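Local structure of pyruvate kinase (Toxoplasma gondii, 3GG8) at residues R248-I252 with S443-H447; T393-V397 with S501-L505; L416-T422 with V491-E497. The protein catalyses the last step of glycolysis, moving the phosphoryl group of phosphoenolpyruvate to ADP to give pyruvate and ATP. One frame throughout, in Å; residues are numbered along the deposited sequence.

Contact 1. Residues R248-I252 with S443-H447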
ATOM      1  N   ARG C 248     -10.653  42.308  11.236  1.00 38.33           N
ATOM      2  CA  ARG C 248      -9.655  41.330  10.753  1.00 39.13           C
ATOM      3  C   ARG C 248      -9.663  40.005  11.520  1.00 37.95           C
ATOM      4  O   ARG C 248      -9.257  38.966  10.982  1.00 38.50           O
ATOM      5  CB  ARG C 248      -8.235  41.940  10.714  1.00 39.21           C
ATOM      6  CG  ARG C 248      -7.532  42.063  12.080  1.00 40.86           C
ATOM      7  CD  ARG C 248      -6.224  42.835  11.967  1.00 41.89           C
ATOM      8  NE  ARG C 248      -5.736  43.291  13.272  1.00 48.79           N
ATOM      9  CZ  ARG C 248      -6.184  44.376  13.913  1.00 51.64           C
ATOM     10  NH1 ARG C 248      -5.673  44.706  15.096  1.00 52.32           N
ATOM     11  NH2 ARG C 248      -7.144  45.134  13.380  1.00 53.12           N
ATOM     12  N   HIS C 249     -10.152  40.056  12.757  1.00 36.88           N
ATOM     13  CA  HIS C 249     -10.142  38.882  13.640  0.50 36.02           C
ATOM     14  C   HIS C 249     -11.440  38.072  13.555  1.00 35.71           C
ATOM     15  O   HIS C 249     -11.709  37.218  14.405  1.00 35.57           O
ATOM     16  CB  HIS C 249      -9.882  39.282  15.097  0.50 35.95           C
ATOM     17  CG  HIS C 249      -8.609  40.042  15.312  0.50 35.63           C
ATOM     18  ND1 HIS C 249      -7.368  39.446  15.269  0.50 35.21           N
ATOM     19  CD2 HIS C 249      -8.390  41.348  15.598  0.50 35.82           C
ATOM     20  CE1 HIS C 249      -6.437  40.355  15.500  0.50 35.34           C
ATOM     21  NE2 HIS C 249      -7.031  41.517  15.705  0.50 35.13           N
ATOM     22  N   ILE C 250     -12.230  38.317  12.517  1.00 35.16           N
ATOM     23  CA  ILE C 250     -13.498  37.617  12.335  1.00 34.36           C
ATOM     24  C   ILE C 250     -13.421  36.671  11.139  1.00 34.64           C
ATOM     25  O   ILE C 250     -12.900  37.023  10.070  1.00 34.77           O
ATOM     26  CB  ILE C 250     -14.702  38.600  12.239  1.00 34.34           C
ATOM     27  CG1 ILE C 250     -14.803  39.437  13.517  1.00 32.84           C
ATOM     28  CG2 ILE C 250     -16.017  37.859  12.007  1.00 33.18           C
ATOM     29  CD1 ILE C 250     -15.833  40.518  13.436  1.00 35.05           C
ATOM     30  N   ARG C 251     -13.905  35.454  11.352  1.00 33.58           N
ATOM     31  CA  ARG C 251     -13.855  34.414  10.341  1.00 33.42           C
ATOM     32  C   ARG C 251     -15.234  34.230   9.681  1.00 33.06           C
ATOM     33  O   ARG C 251     -16.266  34.367  10.339  1.00 32.37           O
ATOM     34  CB  ARG C 251     -13.344  33.112  10.968  1.00 33.20           C
ATOM     35  CG  ARG C 251     -11.878  33.184  11.467  1.00 34.18           C
ATOM     36  CD  ARG C 251     -10.893  33.608  10.370  1.00 35.16           C
ATOM     37  NE  ARG C 251      -9.566  33.971  10.891  1.00 36.98           N
ATOM     38  CZ  ARG C 251      -9.173  35.224  11.125  1.00 38.77           C
ATOM     39  NH1 ARG C 251     -10.000  36.228  10.875  1.00 38.87           N
ATOM     40  NH2 ARG C 251      -7.958  35.478  11.606  1.00 39.21           N
ATOM     41  N   ILE C 252     -15.227  33.952   8.376  1.00 32.38           N
ATOM     42  CA  ILE C 252     -16.438  33.880   7.559  1.00 31.44           C
ATOM     43  C   ILE C 252     -16.850  32.437   7.287  1.00 31.77           C
ATOM     44  O   ILE C 252     -16.048  31.645   6.787  1.00 31.36           O
ATOM     45  CB  ILE C 252     -16.256  34.660   6.220  1.00 31.29           C
ATOM     46  CG1 ILE C 252     -15.833  36.106   6.504  1.00 29.79           C
ATOM     47  CG2 ILE C 252     -17.561  34.679   5.383  1.00 29.77           C
ATOM     48  CD1 ILE C 252     -15.433  36.870   5.264  1.00 26.81           C
ATOM     49  N   SER C 443      -8.277  35.806  19.999  1.00 33.66           N
ATOM     50  CA  SER C 443      -9.147  35.507  18.874  1.00 33.89           C
ATOM     51  C   SER C 443      -8.822  34.139  18.254  1.00 33.80           C
ATOM     52  O   SER C 443      -9.737  33.388  17.905  1.00 33.65           O
ATOM     53  CB  SER C 443      -9.166  36.641  17.844  1.00 33.91           C
ATOM     54  OG  SER C 443      -7.883  36.860  17.313  1.00 35.33           O
ATOM     55  N   THR C 444      -7.534  33.794  18.183  1.00 33.42           N
ATOM     56  CA  THR C 444      -7.135  32.452  17.740  1.00 32.96           C
ATOM     57  C   THR C 444      -7.704  31.358  18.642  1.00 32.94           C
ATOM     58  O   THR C 444      -8.257  30.382  18.146  1.00 33.28           O
ATOM     59  CB  THR C 444      -5.600  32.311  17.591  1.00 33.17           C
ATOM     60  OG1 THR C 444      -5.189  32.970  16.394  1.00 33.06           O
ATOM     61  CG2 THR C 444      -5.161  30.854  17.475  1.00 31.21           C
ATOM     62  N   ILE C 445      -7.575  31.510  19.955  1.00 32.63           N
ATOM     63  CA  ILE C 445      -8.186  30.558  20.892  1.00 32.50           C
ATOM     64  C   ILE C 445      -9.706  30.377  20.661  1.00 32.84           C
ATOM     65  O   ILE C 445     -10.222  29.248  20.724  1.00 33.13           O
ATOM     66  CB  ILE C 445      -7.866  30.944  22.352  1.00 32.77           C
ATOM     67  CG1 ILE C 445      -6.481  30.426  22.722  1.00 32.78           C
ATOM     68  CG2 ILE C 445      -8.902  30.385  23.340  1.00 31.85           C
ATOM     69  CD1 ILE C 445      -5.616  31.524  23.149  1.00 36.83           C
ATOM     70  N   LYS C 446     -10.398  31.481  20.380  1.00 32.45           N
ATOM     71  CA  LYS C 446     -11.828  31.464  20.058  1.00 32.77           C
ATOM     72  C   LYS C 446     -12.133  30.779  18.711  1.00 32.39           C
ATOM     73  O   LYS C 446     -13.084  30.002  18.611  1.00 32.30           O
ATOM     74  CB  LYS C 446     -12.404  32.893  20.069  1.00 32.77           C
ATOM     75  CG  LYS C 446     -12.334  33.614  21.423  1.00 32.88           C
ATOM     76  CD  LYS C 446     -13.542  33.317  22.270  1.00 34.69           C
ATOM     77  CE  LYS C 446     -13.529  34.077  23.580  1.00 34.25           C
ATOM     78  NZ  LYS C 446     -13.787  35.530  23.400  1.00 32.67           N
ATOM     79  N   HIS C 447     -11.333  31.069  17.685  1.00 32.04           N
ATOM     80  CA  HIS C 447     -11.513  30.459  16.365  1.00 31.79           C
ATOM     81  C   HIS C 447     -11.359  28.940  16.394  1.00 32.07           C
ATOM     82  O   HIS C 447     -11.979  28.221  15.627  1.00 31.87           O
ATOM     83  CB  HIS C 447     -10.551  31.073  15.342  1.00 31.43           C
ATOM     84  CG  HIS C 447     -10.828  32.514  15.034  1.00 30.88           C
ATOM     85  ND1 HIS C 447      -9.825  33.429  14.786  1.00 29.57           N
ATOM     86  CD2 HIS C 447     -11.993  33.200  14.936  1.00 29.68           C
ATOM     87  CE1 HIS C 447     -10.359  34.607  14.528  1.00 28.96           C
ATOM     88  NE2 HIS C 447     -11.672  34.499  14.620  1.00 29.85           N
TER

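Contact 2. Residues T393-V397 with S501-L505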
ATOM      1  N   THR C 393       6.101  22.791   4.104  1.00 37.07           N
ATOM      2  CA  THR C 393       6.823  22.546   5.349  1.00 36.73           C
ATOM      3  C   THR C 393       5.904  22.333   6.556  1.00 36.48           C
ATOM      4  O   THR C 393       6.074  21.368   7.316  1.00 36.41           O
ATOM      5  CB  THR C 393       7.779  23.728   5.610  1.00 36.69           C
ATOM      6  OG1 THR C 393       8.870  23.649   4.688  1.00 37.30           O
ATOM      7  CG2 THR C 393       8.318  23.719   7.027  1.00 37.48           C
ATOM      8  N   GLN C 394       4.943  23.242   6.722  1.00 35.75           N
ATOM      9  CA  GLN C 394       4.009  23.219   7.832  1.00 35.68           C
ATOM     10  C   GLN C 394       3.171  21.957   7.827  1.00 35.26           C
ATOM     11  O   GLN C 394       3.010  21.318   8.858  1.00 34.70           O
ATOM     12  CB  GLN C 394       3.077  24.427   7.767  1.00 36.09           C
ATOM     13  CG  GLN C 394       3.781  25.763   7.764  1.00 37.42           C
ATOM     14  CD  GLN C 394       3.894  26.385   6.384  1.00 38.93           C
ATOM     15  OE1 GLN C 394       4.414  25.780   5.426  1.00 36.82           O
ATOM     16  NE2 GLN C 394       3.420  27.625   6.280  1.00 39.54           N
ATOM     17  N   GLU C 395       2.618  21.607   6.671  1.00 35.13           N
ATOM     18  CA  GLU C 395       1.797  20.408   6.585  1.00 35.04           C
ATOM     19  C   GLU C 395       2.597  19.123   6.815  1.00 34.51           C
ATOM     20  O   GLU C 395       2.112  18.212   7.497  1.00 34.78           O
ATOM     21  CB  GLU C 395       1.052  20.336   5.262  1.00 35.29           C
ATOM     22  CG  GLU C 395      -0.043  19.274   5.273  1.00 36.75           C
ATOM     23  CD  GLU C 395      -1.162  19.562   4.299  1.00 39.39           C
ATOM     24  OE1 GLU C 395      -1.265  20.713   3.812  1.00 40.46           O
ATOM     25  OE2 GLU C 395      -1.944  18.626   4.018  1.00 40.33           O
ATOM     26  N   ALA C 396       3.809  19.067   6.259  1.00 33.29           N
ATOM     27  CA  ALA C 396       4.698  17.910   6.418  1.00 32.93           C
ATOM     28  C   ALA C 396       5.005  17.613   7.876  1.00 32.49           C
ATOM     29  O   ALA C 396       4.968  16.458   8.292  1.00 32.66           O
ATOM     30  CB  ALA C 396       5.987  18.093   5.616  1.00 32.17           C
ATOM     31  N   VAL C 397       5.312  18.662   8.634  1.00 32.10           N
ATOM     32  CA  VAL C 397       5.622  18.566  10.057  1.00 31.74           C
ATOM     33  C   VAL C 397       4.382  18.181  10.870  1.00 31.71           C
ATOM     34  O   VAL C 397       4.475  17.363  11.780  1.00 30.84           O
ATOM     35  CB  VAL C 397       6.295  19.873  10.583  1.00 32.09           C
ATOM     36  CG1 VAL C 397       6.519  19.841  12.097  1.00 31.64           C
ATOM     37  CG2 VAL C 397       7.628  20.067   9.900  1.00 31.34           C
ATOM     38  N   SER C 501       9.008  31.131   7.498  1.00 32.65           N
ATOM     39  CA  SER C 501       8.443  29.996   8.223  1.00 33.00           C
ATOM     40  C   SER C 501       9.511  28.972   8.620  1.00 32.99           C
ATOM     41  O   SER C 501      10.526  28.789   7.932  1.00 33.12           O
ATOM     42  CB  SER C 501       7.318  29.322   7.424  1.00 33.10           C
ATOM     43  OG  SER C 501       6.373  30.274   6.947  1.00 33.09           O
ATOM     44  N   SER C 502       9.253  28.317   9.747  1.00 33.00           N
ATOM     45  CA  SER C 502      10.174  27.397  10.401  1.00 32.77           C
ATOM     46  C   SER C 502       9.318  26.545  11.327  1.00 32.59           C
ATOM     47  O   SER C 502       8.433  27.067  12.004  1.00 32.73           O
ATOM     48  CB  SER C 502      11.216  28.174  11.201  1.00 32.73           C
ATOM     49  OG  SER C 502      11.627  27.438  12.335  1.00 33.15           O
ATOM     50  N   ASN C 503       9.553  25.238  11.339  1.00 32.27           N
ATOM     51  CA  ASN C 503       8.631  24.314  11.988  1.00 32.38           C
ATOM     52  C   ASN C 503       9.307  23.231  12.817  1.00 32.40           C
ATOM     53  O   ASN C 503      10.167  22.509  12.323  1.00 32.38           O
ATOM     54  CB  ASN C 503       7.714  23.675  10.945  1.00 32.42           C
ATOM     55  CG  ASN C 503       6.614  24.601  10.495  1.00 32.81           C
ATOM     56  OD1 ASN C 503       5.489  24.507  10.980  1.00 34.31           O
ATOM     57  ND2 ASN C 503       6.931  25.521   9.579  1.00 31.78           N
ATOM     58  N   LEU C 504       8.875  23.109  14.066  1.00 32.38           N
ATOM     59  CA  LEU C 504       9.521  22.256  15.053  1.00 33.05           C
ATOM     60  C   LEU C 504       8.634  21.087  15.444  1.00 33.00           C
ATOM     61  O   LEU C 504       7.415  21.182  15.436  1.00 32.77           O
ATOM     62  CB  LEU C 504       9.850  23.077  16.302  1.00 33.11           C
ATOM     63  CG  LEU C 504      10.429  22.382  17.540  1.00 34.11           C
ATOM     64  CD1 LEU C 504      11.930  22.059  17.370  1.00 33.98           C
ATOM     65  CD2 LEU C 504      10.198  23.233  18.797  1.00 34.00           C
ATOM     66  N   LEU C 505       9.265  19.979  15.795  1.00 33.36           N
ATOM     67  CA  LEU C 505       8.555  18.852  16.354  1.00 33.44           C
ATOM     68  C   LEU C 505       9.460  18.289  17.426  1.00 33.56           C
ATOM     69  O   LEU C 505      10.579  17.886  17.153  1.00 33.43           O
ATOM     70  CB  LEU C 505       8.246  17.815  15.271  1.00 33.77           C
ATOM     71  CG  LEU C 505       7.545  16.473  15.555  1.00 33.33           C
ATOM     72  CD1 LEU C 505       7.190  15.842  14.227  1.00 31.56           C
ATOM     73  CD2 LEU C 505       8.406  15.517  16.336  1.00 32.47           C
TER

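Contact 3. Residues L416-T422 with V491-E497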
ATOM      1  N   LEU C 416       1.477  24.487  19.484  1.00 36.19           N
ATOM      2  CA  LEU C 416       1.764  25.866  19.837  1.00 36.05           C
ATOM      3  C   LEU C 416       1.481  26.707  18.616  1.00 36.39           C
ATOM      4  O   LEU C 416       2.008  26.425  17.538  1.00 36.76           O
ATOM      5  CB  LEU C 416       3.214  26.031  20.277  1.00 35.96           C
ATOM      6  CG  LEU C 416       3.590  25.567  21.681  1.00 35.79           C
ATOM      7  CD1 LEU C 416       3.589  24.026  21.760  1.00 34.34           C
ATOM      8  CD2 LEU C 416       4.965  26.143  22.061  1.00 35.64           C
ATOM      9  N   THR C 417       0.662  27.743  18.769  1.00 36.42           N
ATOM     10  CA  THR C 417       0.124  28.418  17.583  1.00 36.82           C
ATOM     11  C   THR C 417      -0.259  29.883  17.797  1.00 36.73           C
ATOM     12  O   THR C 417      -0.862  30.249  18.809  1.00 36.91           O
ATOM     13  CB  THR C 417      -1.083  27.628  17.000  1.00 36.72           C
ATOM     14  OG1 THR C 417      -1.448  28.175  15.733  1.00 36.86           O
ATOM     15  CG2 THR C 417      -2.294  27.675  17.946  1.00 37.31           C
ATOM     16  N   GLU C 418       0.108  30.719  16.840  1.00 36.83           N
ATOM     17  CA  GLU C 418      -0.241  32.130  16.895  1.00 36.93           C
ATOM     18  C   GLU C 418      -1.527  32.335  16.116  1.00 36.24           C
ATOM     19  O   GLU C 418      -2.511  32.825  16.668  1.00 36.63           O
ATOM     20  CB  GLU C 418       0.907  32.986  16.361  1.00 37.48           C
ATOM     21  CG  GLU C 418       0.686  34.509  16.381  1.00 41.63           C
ATOM     22  CD  GLU C 418       0.289  35.082  17.753  1.00 46.44           C
ATOM     23  OE1 GLU C 418      -0.278  36.202  17.784  1.00 46.75           O
ATOM     24  OE2 GLU C 418       0.534  34.417  18.790  1.00 48.91           O
ATOM     25  N   THR C 419      -1.539  31.898  14.855  1.00 35.31           N
ATOM     26  CA  THR C 419      -2.664  32.148  13.948  1.00 33.77           C
ATOM     27  C   THR C 419      -3.695  31.029  13.956  1.00 33.47           C
ATOM     28  O   THR C 419      -4.767  31.170  13.355  1.00 32.74           O
ATOM     29  CB  THR C 419      -2.215  32.292  12.473  1.00 33.90           C
ATOM     30  OG1 THR C 419      -1.917  30.989  11.937  1.00 33.01           O
ATOM     31  CG2 THR C 419      -1.019  33.247  12.310  1.00 32.58           C
ATOM     32  N   GLY C 420      -3.364  29.912  14.602  1.00 32.98           N
ATOM     33  CA  GLY C 420      -4.231  28.733  14.579  1.00 33.04           C
ATOM     34  C   GLY C 420      -3.825  27.687  13.552  1.00 33.81           C
ATOM     35  O   GLY C 420      -4.266  26.527  13.633  1.00 33.83           O
ATOM     36  N   GLN C 421      -2.974  28.074  12.593  1.00 34.09           N
ATOM     37  CA  GLN C 421      -2.634  27.199  11.468  1.00 34.94           C
ATOM     38  C   GLN C 421      -2.127  25.832  11.919  1.00 34.96           C
ATOM     39  O   GLN C 421      -2.603  24.803  11.440  1.00 35.37           O
ATOM     40  CB  GLN C 421      -1.607  27.861  10.553  1.00 35.60           C
ATOM     41  CG  GLN C 421      -1.430  27.182   9.212  1.00 37.54           C
ATOM     42  CD  GLN C 421      -0.174  27.622   8.481  1.00 40.06           C
ATOM     43  OE1 GLN C 421       0.954  27.470   8.981  1.00 42.97           O
ATOM     44  NE2 GLN C 421      -0.358  28.128   7.270  1.00 40.73           N
ATOM     45  N   THR C 422      -1.169  25.839  12.839  1.00 34.86           N
ATOM     46  CA  THR C 422      -0.524  24.633  13.338  1.00 35.47           C
ATOM     47  C   THR C 422      -1.520  23.662  13.955  1.00 35.53           C
ATOM     48  O   THR C 422      -1.470  22.473  13.676  1.00 36.14           O
ATOM     49  CB  THR C 422       0.584  24.981  14.372  1.00 35.56           C
ATOM     50  OG1 THR C 422       1.483  25.941  13.797  1.00 37.20           O
ATOM     51  CG2 THR C 422       1.376  23.742  14.779  1.00 34.78           C
ATOM     52  N   VAL C 491       4.416  20.479  18.709  1.00 35.04           N
ATOM     53  CA  VAL C 491       4.682  21.078  17.415  1.00 35.11           C
ATOM     54  C   VAL C 491       4.648  22.603  17.552  1.00 34.70           C
ATOM     55  O   VAL C 491       3.723  23.165  18.121  1.00 34.74           O
ATOM     56  CB  VAL C 491       3.667  20.596  16.350  1.00 34.85           C
ATOM     57  CG1 VAL C 491       3.903  21.281  15.019  1.00 35.15           C
ATOM     58  CG2 VAL C 491       3.773  19.088  16.176  1.00 36.09           C
ATOM     59  N   HIS C 492       5.675  23.258  17.045  1.00 34.76           N
ATOM     60  CA  HIS C 492       5.683  24.701  16.991  1.00 35.38           C
ATOM     61  C   HIS C 492       5.870  25.150  15.556  1.00 35.47           C
ATOM     62  O   HIS C 492       6.938  24.993  14.977  1.00 35.45           O
ATOM     63  CB  HIS C 492       6.771  25.292  17.893  1.00 35.13           C
ATOM     64  CG  HIS C 492       6.589  26.751  18.183  1.00 36.85           C
ATOM     65  ND1 HIS C 492       5.994  27.623  17.296  1.00 38.61           N
ATOM     66  CD2 HIS C 492       6.927  27.494  19.264  1.00 37.97           C
ATOM     67  CE1 HIS C 492       5.964  28.836  17.819  1.00 38.17           C
ATOM     68  NE2 HIS C 492       6.524  28.785  19.012  1.00 39.17           N
ATOM     69  N   GLY C 493       4.802  25.680  14.980  1.00 36.15           N
ATOM     70  CA  GLY C 493       4.897  26.475  13.756  1.00 36.85           C
ATOM     71  C   GLY C 493       5.309  27.897  14.124  1.00 37.37           C
ATOM     72  O   GLY C 493       4.660  28.546  14.953  1.00 37.14           O
ATOM     73  N   MET C 494       6.401  28.369  13.526  1.00 37.85           N
ATOM     74  CA  MET C 494       6.898  29.724  13.773  1.00 38.63           C
ATOM     75  C   MET C 494       6.767  30.556  12.502  1.00 38.18           C
ATOM     76  O   MET C 494       7.006  30.052  11.402  1.00 37.95           O
ATOM     77  CB  MET C 494       8.348  29.701  14.267  1.00 38.55           C
ATOM     78  CG  MET C 494       8.605  28.679  15.374  1.00 39.45           C
ATOM     79  SD  MET C 494      10.245  28.821  16.122  1.00 40.48           S
ATOM     80  CE  MET C 494      10.376  27.254  16.995  1.00 40.15           C
ATOM     81  N   LYS C 495       6.383  31.824  12.670  1.00 38.31           N
ATOM     82  CA  LYS C 495       6.050  32.725  11.553  1.00 38.28           C
ATOM     83  C   LYS C 495       5.093  32.026  10.574  1.00 38.39           C
ATOM     84  O   LYS C 495       5.337  31.982   9.358  1.00 38.34           O
ATOM     85  CB  LYS C 495       7.321  33.214  10.838  1.00 38.38           C
ATOM     86  CG  LYS C 495       8.257  34.073  11.686  1.00 38.20           C
ATOM     87  CD  LYS C 495       9.533  34.389  10.920  1.00 38.30           C
ATOM     88  CE  LYS C 495      10.473  35.264  11.730  1.00 38.55           C
ATOM     89  NZ  LYS C 495      11.655  35.687  10.921  1.00 38.72           N
ATOM     90  N   GLU C 496       4.005  31.492  11.136  1.00 38.44           N
ATOM     91  CA  GLU C 496       3.104  30.537  10.467  1.00 38.23           C
ATOM     92  C   GLU C 496       2.712  30.863   9.023  1.00 38.77           C
ATOM     93  O   GLU C 496       2.773  29.991   8.151  1.00 39.09           O
ATOM     94  CB  GLU C 496       1.856  30.286  11.323  1.00 37.87           C
ATOM     95  CG  GLU C 496       2.059  29.199  12.364  1.00 35.37           C
ATOM     96  CD  GLU C 496       1.151  29.344  13.568  1.00 32.48           C
ATOM     97  OE1 GLU C 496       0.407  28.393  13.869  1.00 31.17           O
ATOM     98  OE2 GLU C 496       1.189  30.399  14.226  1.00 30.51           O
ATOM     99  N   GLU C 497       2.329  32.107   8.767  1.00 38.90           N
ATOM    100  CA  GLU C 497       1.816  32.472   7.449  1.00 39.25           C
ATOM    101  C   GLU C 497       2.650  33.561   6.749  1.00 39.29           C
ATOM    102  O   GLU C 497       2.185  34.214   5.807  1.00 39.10           O
ATOM    103  CB  GLU C 497       0.334  32.854   7.559  1.00 39.27           C
ATOM    104  CG  GLU C 497      -0.555  31.689   8.012  1.00 39.45           C
ATOM    105  CD  GLU C 497      -1.930  32.118   8.502  1.00 39.56           C
ATOM    106  OE1 GLU C 497      -2.435  33.186   8.075  1.00 39.48           O
ATOM    107  OE2 GLU C 497      -2.510  31.367   9.315  1.00 40.23           O
TER

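Contact 1. Residues R248-I252 with S443-H447
R251 carries CG beside its backbone N (chi1 -65°), and its chain bends at chi2 (-56°). This lays the start of its chain over the imidazole of H447. CG sits above the centre of that ring, 3.5 Å from its centroid, in a CH-pi contact. Farther out, H447 CE1 sits over the centre of one face of the guanidinium. It lies 3.7 Å from R251 CZ, and the two planes are 29° apart. The other face of the imidazole is taken by S443 O, one turn back in the same helix. S443 OG lies 3.3 Å from H249 ND1. At the imidazole edge, H447 NE2 gives a weak, bent hydrogen bond to H249 O at 2.7 Å and shares a second weak one with N223 O. The guanidinium is held by its own segment: R251 NH1 donates to R248 O at 2.8 Å, nearly in the guanidinium plane, and weakly to I250 O at 3.1 Å. The contact joins the start of barrel strand 251-256 to helix 442-447 of the alpha/beta domain. Strand 224-227 flanks it: F224 meets the H447 ring edge-to-face, and I250 turns the other way, onto helix 233-243.

Contact 2. Residues T393-V397 with S501-L505
The first turn of helix 393-407 runs almost parallel to strand 502-505, at 6° and 8.4 Å between the short axes, with the CA atoms of Q394 and N503 6.3 Å apart. N503 fills the gap between the two backbones. Its side chain rises from the strand toward the helix, and its amide goes in between T393 and Q394. The nitrogen end meets aliphatic carbon. N503 ND2 lies 3.4 Å from T393 CG2 and 3.6 Å from Q394 CG. The oxygen end rests on the helix backbone, with N503 OD1 3.7 Å from Q394 CA. The amides of Q394 and N503 are turned 50° apart and do not pair. Q394 sends its NE2 to E496 O instead, and S501 OG bonds to K495 O, so these two polar ends only come near each other. One turn on, V397 takes over with both methyls. CG1 stands anti to the backbone N (chi1 175°) and goes toward L504 and L505, 3.7 Å from L504 O and 4.1 Å from L505 CB. CG2 touches N503 CB at 3.8 Å. This is helix-on-sheet packing in the alpha/beta domain of pyruvate kinase. Strand 502-509 is the outermost strand within this chain of a mixed five-stranded sheet and runs antiparallel to its neighbour 487-494. N503 and L505 face helix 393-407. L504 turns to the other side and meets L504 of the second subunit, whose strand pairs with this one in an antiparallel ladder that continues the sheet across the interface, and whose V507 packs on both T393 and V397.

Contact 3. Residues L416-T422 with V491-E497
The turn from strand 412-416 into helix 421-427 forms a loop that wraps round the carboxylate of E496. By its place in the fold it probably corresponds to the loop that binds a phosphate of fructose 1,6-bisphosphate in relatives regulated by that sugar, and E496 probably sits where that phosphate would. E496 OE1 accepts three hydrogen bonds. T417 OG1 donates to the syn lone pair of E496 OE1 at 2.6 Å, and T422 N to its anti lone pair at 3.2 Å. T422 OG1 comes from above the carboxylate plane, 39° out of it, at 2.7 Å. E496 OE2 takes E418 N on its syn side at 2.8 Å and T419 N from above the plane at 3.2 Å. Five donors and the helix start would probably help keep this buried acid charged. T419 holds the neighbouring acid, E497: its OG1 donates to E497 OE2 at 2.7 Å. OG1 lies between the backbone N and the carbonyl carbon (chi1 76°), where it also accepts from Q421 N in an ST turn. On the strand before the turn, L416 N bonds V491 O at 2.9 Å, and L416 CB lies over one face of the H492 ring. T422 CG2 packs on V491 CG1. L416 and H492 form a parallel bridge between strands 412-416 and 487-494. Helix 465-478 packs on L416 and H492, and helix 393-407 reaches Q421 through Q394.

Contact 1 lies at the surface, where the barrel meets the alpha/beta domain. Contacts 2 and 3 are partly buried and lie within the alpha/beta domain. Strands 487-494 and 502-509 are neighbours in one sheet, so contacts 2 and 3 adjoin: L504 N lies 2.9 Å from H492 O, a probable hydrogen bond. Contact 1 reaches contact 3 through T444 OG1, 2.7 Å from E418 O, probably another. Contacts 1 and 2 do not touch. The three differ in chemistry. Contact 3 is a dense hydrogen-bond network around a carboxylate. Contact 2 is van der Waals packing at a subunit interface. Contact 1 rests on a covered imidazole and one weak bond.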